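Local coordinates for protein putative N-acetylmuramoyl-L-alanine amidase,autolysin cwp6 (Peptoclostridium difficile, PDB 5J72) that probably cleaves the amide bond between N-acetylmuramic acid and L-alanine in peptidoglycan, as a zinc-dependent autolysin that carries CWB2 cell wall-anchoring modules, at residues A[185-193]-A[214-225]. Numbering follows the deposited sequence.
Sequences LLANKDDIP and DGSVSQKAVSQI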
ATOM      1  N   LEU A 185      -9.522  10.899  14.385  1.00 17.03           N
ATOM      2  CA  LEU A 185     -10.045   9.990  15.410  1.00 16.75           C
ATOM      3  C   LEU A 185     -11.505   9.633  14.971  1.00 20.15           C
ATOM      4  O   LEU A 185     -12.065  10.300  14.111  1.00 20.32           O
ATOM      5  CB  LEU A 185     -10.125  10.621  16.845  1.00 17.47           C
ATOM      6  CG  LEU A 185      -8.733  10.932  17.419  1.00 20.41           C
ATOM      7  CD1 LEU A 185      -8.890  11.627  18.805  1.00 20.38           C
ATOM      8  CD2 LEU A 185      -7.828   9.656  17.504  1.00 18.44           C
ATOM      9  N   LEU A 186     -12.090   8.651  15.615  1.00 20.01           N
ATOM     10  CA  LEU A 186     -13.394   8.184  15.154  1.00 21.94           C
ATOM     11  C   LEU A 186     -14.551   8.374  16.125  1.00 23.59           C
ATOM     12  O   LEU A 186     -14.393   8.215  17.338  1.00 23.76           O
ATOM     13  CB  LEU A 186     -13.250   6.654  14.883  1.00 22.10           C
ATOM     14  CG  LEU A 186     -12.121   6.305  13.903  1.00 21.68           C
ATOM     15  CD1 LEU A 186     -11.987   4.807  13.784  1.00 23.83           C
ATOM     16  CD2 LEU A 186     -12.361   6.967  12.558  1.00 18.15           C
ATOM     17  N   ALA A 187     -15.724   8.672  15.546  1.00 24.79           N
ATOM     18  CA  ALA A 187     -16.962   8.878  16.291  1.00 26.03           C
ATOM     19  C   ALA A 187     -18.054   7.893  15.781  1.00 31.60           C
ATOM     20  O   ALA A 187     -17.871   7.231  14.753  1.00 29.81           O
ATOM     21  CB  ALA A 187     -17.469  10.269  16.009  1.00 26.90           C
ATOM     22  N   ASN A 188     -19.158   7.818  16.543  1.00 32.58           N
ATOM     23  CA  ASN A 188     -20.357   7.104  16.145  1.00 35.37           C
ATOM     24  C   ASN A 188     -21.274   8.227  15.715  1.00 36.49           C
ATOM     25  O   ASN A 188     -20.945   9.408  15.914  1.00 33.18           O
ATOM     26  CB  ASN A 188     -20.928   6.315  17.295  1.00 35.47           C
ATOM     27  CG  ASN A 188     -20.091   5.092  17.533  1.00 34.50           C
ATOM     28  OD1 ASN A 188     -19.788   4.367  16.575  1.00 38.27           O
ATOM     29  ND2 ASN A 188     -19.679   4.764  18.735  1.00 34.31           N
ATOM     30  N   LYS A 189     -22.428   7.922  15.131  1.00 33.83           N
ATOM     31  CA  LYS A 189     -23.269   9.021  14.672  1.00 32.99           C
ATOM     32  C   LYS A 189     -23.746   9.927  15.787  1.00 31.20           C
ATOM     33  O   LYS A 189     -23.842  11.154  15.583  1.00 32.39           O
ATOM     34  CB  LYS A 189     -24.540   8.459  13.953  1.00 38.45           C
ATOM     35  CG  LYS A 189     -25.409   9.568  13.402  1.00 45.36           C
ATOM     36  CD  LYS A 189     -26.758   9.042  12.913  1.00 54.55           C
ATOM     37  CE  LYS A 189     -27.530  10.205  12.353  1.00 64.99           C
ATOM     38  NZ  LYS A 189     -28.918   9.805  11.988  1.00 76.18           N
ATOM     39  N   ASP A 190     -24.056   9.354  16.956  1.00 32.22           N
ATOM     40  CA  ASP A 190     -24.601  10.191  18.029  1.00 40.77           C
ATOM     41  C   ASP A 190     -23.775  10.201  19.323  1.00 44.38           C
ATOM     42  O   ASP A 190     -24.226  10.754  20.319  1.00 43.17           O
ATOM     43  CB  ASP A 190     -26.057   9.707  18.343  1.00 44.40           C
ATOM     44  CG  ASP A 190     -26.975   9.858  17.145  1.00 48.12           C
ATOM     45  OD1 ASP A 190     -27.036  10.969  16.582  1.00 48.37           O
ATOM     46  OD2 ASP A 190     -27.615   8.859  16.759  1.00 52.53           O
ATOM     47  N   ASP A 191     -22.587   9.599  19.332  1.00 43.92           N
ATOM     48  CA  ASP A 191     -21.744   9.578  20.544  1.00 43.97           C
ATOM     49  C   ASP A 191     -20.273   9.373  20.182  1.00 41.25           C
ATOM     50  O   ASP A 191     -19.970   9.059  19.024  1.00 37.52           O
ATOM     51  CB  ASP A 191     -22.142   8.405  21.453  1.00 44.13           C
ATOM     52  CG  ASP A 191     -21.828   7.017  20.844  1.00 55.41           C
ATOM     53  OD1 ASP A 191     -22.721   6.442  20.184  1.00 56.27           O
ATOM     54  OD2 ASP A 191     -20.681   6.519  21.021  1.00 56.55           O
ATOM     55  N   ILE A 192     -19.373   9.538  21.152  1.00 36.53           N
ATOM     56  CA  ILE A 192     -17.997   9.173  20.911  1.00 33.87           C
ATOM     57  C   ILE A 192     -17.682   8.205  21.990  1.00 32.31           C
ATOM     58  O   ILE A 192     -18.135   8.395  23.119  1.00 31.35           O
ATOM     59  CB  ILE A 192     -16.981  10.346  20.904  1.00 31.30           C
ATOM     60  CG1 ILE A 192     -17.226  11.316  22.131  1.00 32.43           C
ATOM     61  CG2 ILE A 192     -17.099  11.082  19.590  1.00 30.02           C
ATOM     62  CD1 ILE A 192     -16.026  12.298  22.363  1.00 29.48           C
ATOM     63  N   PRO A 193     -16.945   7.118  21.705  1.00 33.22           N
ATOM     64  CA  PRO A 193     -16.620   6.178  22.781  1.00 31.91           C
ATOM     65  C   PRO A 193     -15.549   6.768  23.712  1.00 33.04           C
ATOM     66  O   PRO A 193     -14.906   7.768  23.402  1.00 28.36           O
ATOM     67  CB  PRO A 193     -16.109   4.950  22.047  1.00 31.91           C
ATOM     68  CG  PRO A 193     -15.668   5.428  20.750  1.00 34.45           C
ATOM     69  CD  PRO A 193     -16.635   6.542  20.392  1.00 34.90           C
ATOM     70  N   ASP A 214     -24.719  16.200   9.146  1.00 41.28           N
ATOM     71  CA  ASP A 214     -25.241  15.715  10.438  1.00 46.36           C
ATOM     72  C   ASP A 214     -25.829  14.349  10.373  1.00 48.28           C
ATOM     73  O   ASP A 214     -26.047  13.716  11.413  1.00 45.51           O
ATOM     74  CB  ASP A 214     -26.231  16.701  11.072  1.00 51.50           C
ATOM     75  CG  ASP A 214     -27.435  17.009  10.216  1.00 63.69           C
ATOM     76  OD1 ASP A 214     -28.107  18.026  10.492  1.00 64.06           O
ATOM     77  OD2 ASP A 214     -27.705  16.234   9.256  1.00 66.83           O
ATOM     78  N   GLY A 215     -26.068  13.850   9.152  1.00 46.89           N
ATOM     79  CA  GLY A 215     -26.565  12.493   9.018  1.00 44.64           C
ATOM     80  C   GLY A 215     -25.462  11.504   9.354  1.00 45.38           C
ATOM     81  O   GLY A 215     -25.741  10.406   9.813  1.00 44.84           O
ATOM     82  N   SER A 216     -24.176  11.907   9.134  1.00 42.93           N
ATOM     83  CA  SER A 216     -23.012  11.038   9.421  1.00 41.12           C
ATOM     84  C   SER A 216     -22.555  11.177  10.887  1.00 37.27           C
ATOM     85  O   SER A 216     -22.396  10.188  11.616  1.00 37.94           O
ATOM     86  CB  SER A 216     -21.870  11.405   8.486  1.00 41.47           C
ATOM     87  OG  SER A 216     -20.876  10.406   8.628  1.00 50.42           O
ATOM     88  N   VAL A 217     -22.375  12.424  11.297  1.00 36.41           N
ATOM     89  CA  VAL A 217     -21.994  12.747  12.674  1.00 36.11           C
ATOM     90  C   VAL A 217     -22.944  13.865  13.114  1.00 29.46           C
ATOM     91  O   VAL A 217     -22.835  15.000  12.644  1.00 32.31           O
ATOM     92  CB  VAL A 217     -20.501  13.174  12.755  1.00 31.71           C
ATOM     93  CG1 VAL A 217     -20.136  13.414  14.237  1.00 31.47           C
ATOM     94  CG2 VAL A 217     -19.613  12.068  12.141  1.00 28.31           C
ATOM     95  N   SER A 218     -23.844  13.533  14.008  1.00 33.95           N
ATOM     96  CA  SER A 218     -24.929  14.454  14.437  1.00 37.85           C
ATOM     97  C   SER A 218     -24.538  15.439  15.527  1.00 39.80           C
ATOM     98  O   SER A 218     -23.433  15.379  16.074  1.00 38.92           O
ATOM     99  CB  SER A 218     -26.097  13.622  14.970  1.00 35.69           C
ATOM    100  OG  SER A 218     -25.843  13.201  16.293  1.00 33.90           O
ATOM    101  N   GLN A 219     -25.464  16.342  15.853  1.00 39.35           N
ATOM    102  CA  GLN A 219     -25.270  17.304  16.925  1.00 40.43           C
ATOM    103  C   GLN A 219     -25.109  16.558  18.243  1.00 39.04           C
ATOM    104  O   GLN A 219     -24.523  17.087  19.184  1.00 39.13           O
ATOM    105  CB  GLN A 219     -26.508  18.220  17.023  1.00 46.06           C
ATOM    106  CG  GLN A 219     -26.405  19.185  18.219  1.00 59.28           C
ATOM    107  CD  GLN A 219     -25.091  19.981  18.279  1.00 65.42           C
ATOM    108  OE1 GLN A 219     -24.547  20.450  17.254  1.00 68.37           O
ATOM    109  NE2 GLN A 219     -24.536  20.111  19.485  1.00 62.71           N
ATOM    110  N   LYS A 220     -25.659  15.343  18.348  1.00 35.33           N
ATOM    111  CA  LYS A 220     -25.519  14.627  19.612  1.00 35.86           C
ATOM    112  C   LYS A 220     -24.054  14.241  19.782  1.00 36.77           C
ATOM    113  O   LYS A 220     -23.544  14.271  20.899  1.00 35.05           O
ATOM    114  CB  LYS A 220     -26.353  13.346  19.647  1.00 39.25           C
ATOM    115  CG  LYS A 220     -27.837  13.589  19.362  1.00 46.43           C
ATOM    116  CD  LYS A 220     -28.693  12.583  20.123  1.00 51.84           C
ATOM    117  CE  LYS A 220     -30.185  12.880  19.894  1.00 56.68           C
ATOM    118  NZ  LYS A 220     -31.040  11.885  20.585  1.00 59.53           N
ATOM    119  N   ALA A 221     -23.394  13.845  18.674  1.00 33.67           N
ATOM    120  CA  ALA A 221     -21.970  13.544  18.804  1.00 31.01           C
ATOM    121  C   ALA A 221     -21.250  14.874  19.032  1.00 27.30           C
ATOM    122  O   ALA A 221     -20.293  14.901  19.804  1.00 30.42           O
ATOM    123  CB  ALA A 221     -21.436  12.850  17.533  1.00 29.36           C
ATOM    124  N   VAL A 222     -21.663  15.958  18.393  1.00 26.59           N
ATOM    125  CA  VAL A 222     -20.974  17.212  18.606  1.00 29.83           C
ATOM    126  C   VAL A 222     -21.009  17.541  20.106  1.00 33.98           C
ATOM    127  O   VAL A 222     -19.981  17.949  20.639  1.00 30.44           O
ATOM    128  CB  VAL A 222     -21.580  18.333  17.759  1.00 32.36           C
ATOM    129  CG1 VAL A 222     -21.002  19.679  18.155  1.00 32.10           C
ATOM    130  CG2 VAL A 222     -21.326  18.057  16.265  1.00 36.53           C
ATOM    131  N   SER A 223     -22.158  17.338  20.803  1.00 32.42           N
ATOM    132  CA  SER A 223     -22.171  17.681  22.228  1.00 32.89           C
ATOM    133  C   SER A 223     -21.296  16.811  22.996  1.00 30.68           C
ATOM    134  O   SER A 223     -20.668  17.311  23.932  1.00 31.62           O
ATOM    135  CB  SER A 223     -23.585  17.599  22.821  1.00 39.32           C
ATOM    136  OG  SER A 223     -24.433  18.369  21.986  1.00 46.69           O
ATOM    137  N   GLN A 224     -21.195  15.528  22.680  1.00 28.62           N
ATOM    138  CA  GLN A 224     -20.288  14.712  23.504  1.00 29.09           C
ATOM    139  C   GLN A 224     -18.795  15.105  23.257  1.00 25.50           C
ATOM    140  O   GLN A 224     -17.975  15.001  24.158  1.00 26.11           O
ATOM    141  CB  GLN A 224     -20.443  13.223  23.236  1.00 32.00           C
ATOM    142  CG  GLN A 224     -21.776  12.695  23.714  1.00 38.50           C
ATOM    143  CD  GLN A 224     -21.762  11.176  23.767  1.00 45.83           C
ATOM    144  OE1 GLN A 224     -20.737  10.521  23.659  1.00 42.75           O
ATOM    145  NE2 GLN A 224     -22.937  10.574  23.920  1.00 52.34           N
ATOM    146  N   ILE A 225     -18.480  15.568  22.046  1.00 25.60           N
ATOM    147  CA  ILE A 225     -17.101  15.989  21.783  1.00 23.51           C
ATOM    148  C   ILE A 225     -16.840  17.235  22.638  1.00 25.43           C
ATOM    149  O   ILE A 225     -15.816  17.295  23.311  1.00 26.60           O
ATOM    150  CB  ILE A 225     -16.991  16.327  20.285  1.00 24.17           C
ATOM    151  CG1 ILE A 225     -17.002  14.967  19.461  1.00 25.09           C
ATOM    152  CG2 ILE A 225     -15.692  17.151  20.000  1.00 21.01           C
ATOM    153  CD1 ILE A 225     -17.134  15.254  17.967  1.00 24.72           C
TER
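Lys189, Asp190 and Ile192 pack against Ser218, Gln224 and Ile225 in a mixed contact of a CWB2 module, hydrogen-bonded at the helix start and apolar farther along, where the turn after edge strand 184-187 of a four-stranded parallel sheet meets helix 219-228. Ser218 makes two of the bonds across the contact and caps the helix. Its backbone N gives a nearly straight bond to Lys189 O (2.9 Å, 165°), in the carbonyl plane, while its hydroxyl donates to the anti lone pair of Asp190 OD1 at a short 2.5 Å. With OG between backbone N and carbonyl carbon (chi1 80°), the same oxygen accepts from Lys220 N (3.0 Å) and, weakly, from Ala221 N. Serine suits an N-cap that must donate and accept at once. Ala221 is small enough for close approach: its CB lies 3.5 Å from Lys189 O. The extended Gln224 runs alongside Ile192 in the opposite direction, and OE1 receives Ile192 N (3.0 Å) from above its carbonyl plane. Ile192 and Ile225 cross at about a right angle, Ile192 CG2 to Ile225 CG1 3.9 Å. The extended Lys189 chain lies along the backbone carbonyls of Ser216 and Gly215, with CE 3.1 Å from Gly215 O. Asp191 N, near Ala221 CB, is buried without a partner, whereas the helix start's positive dipole end near Asp190 probably favours the ionised carboxylate and strengthens the link between loop and helix.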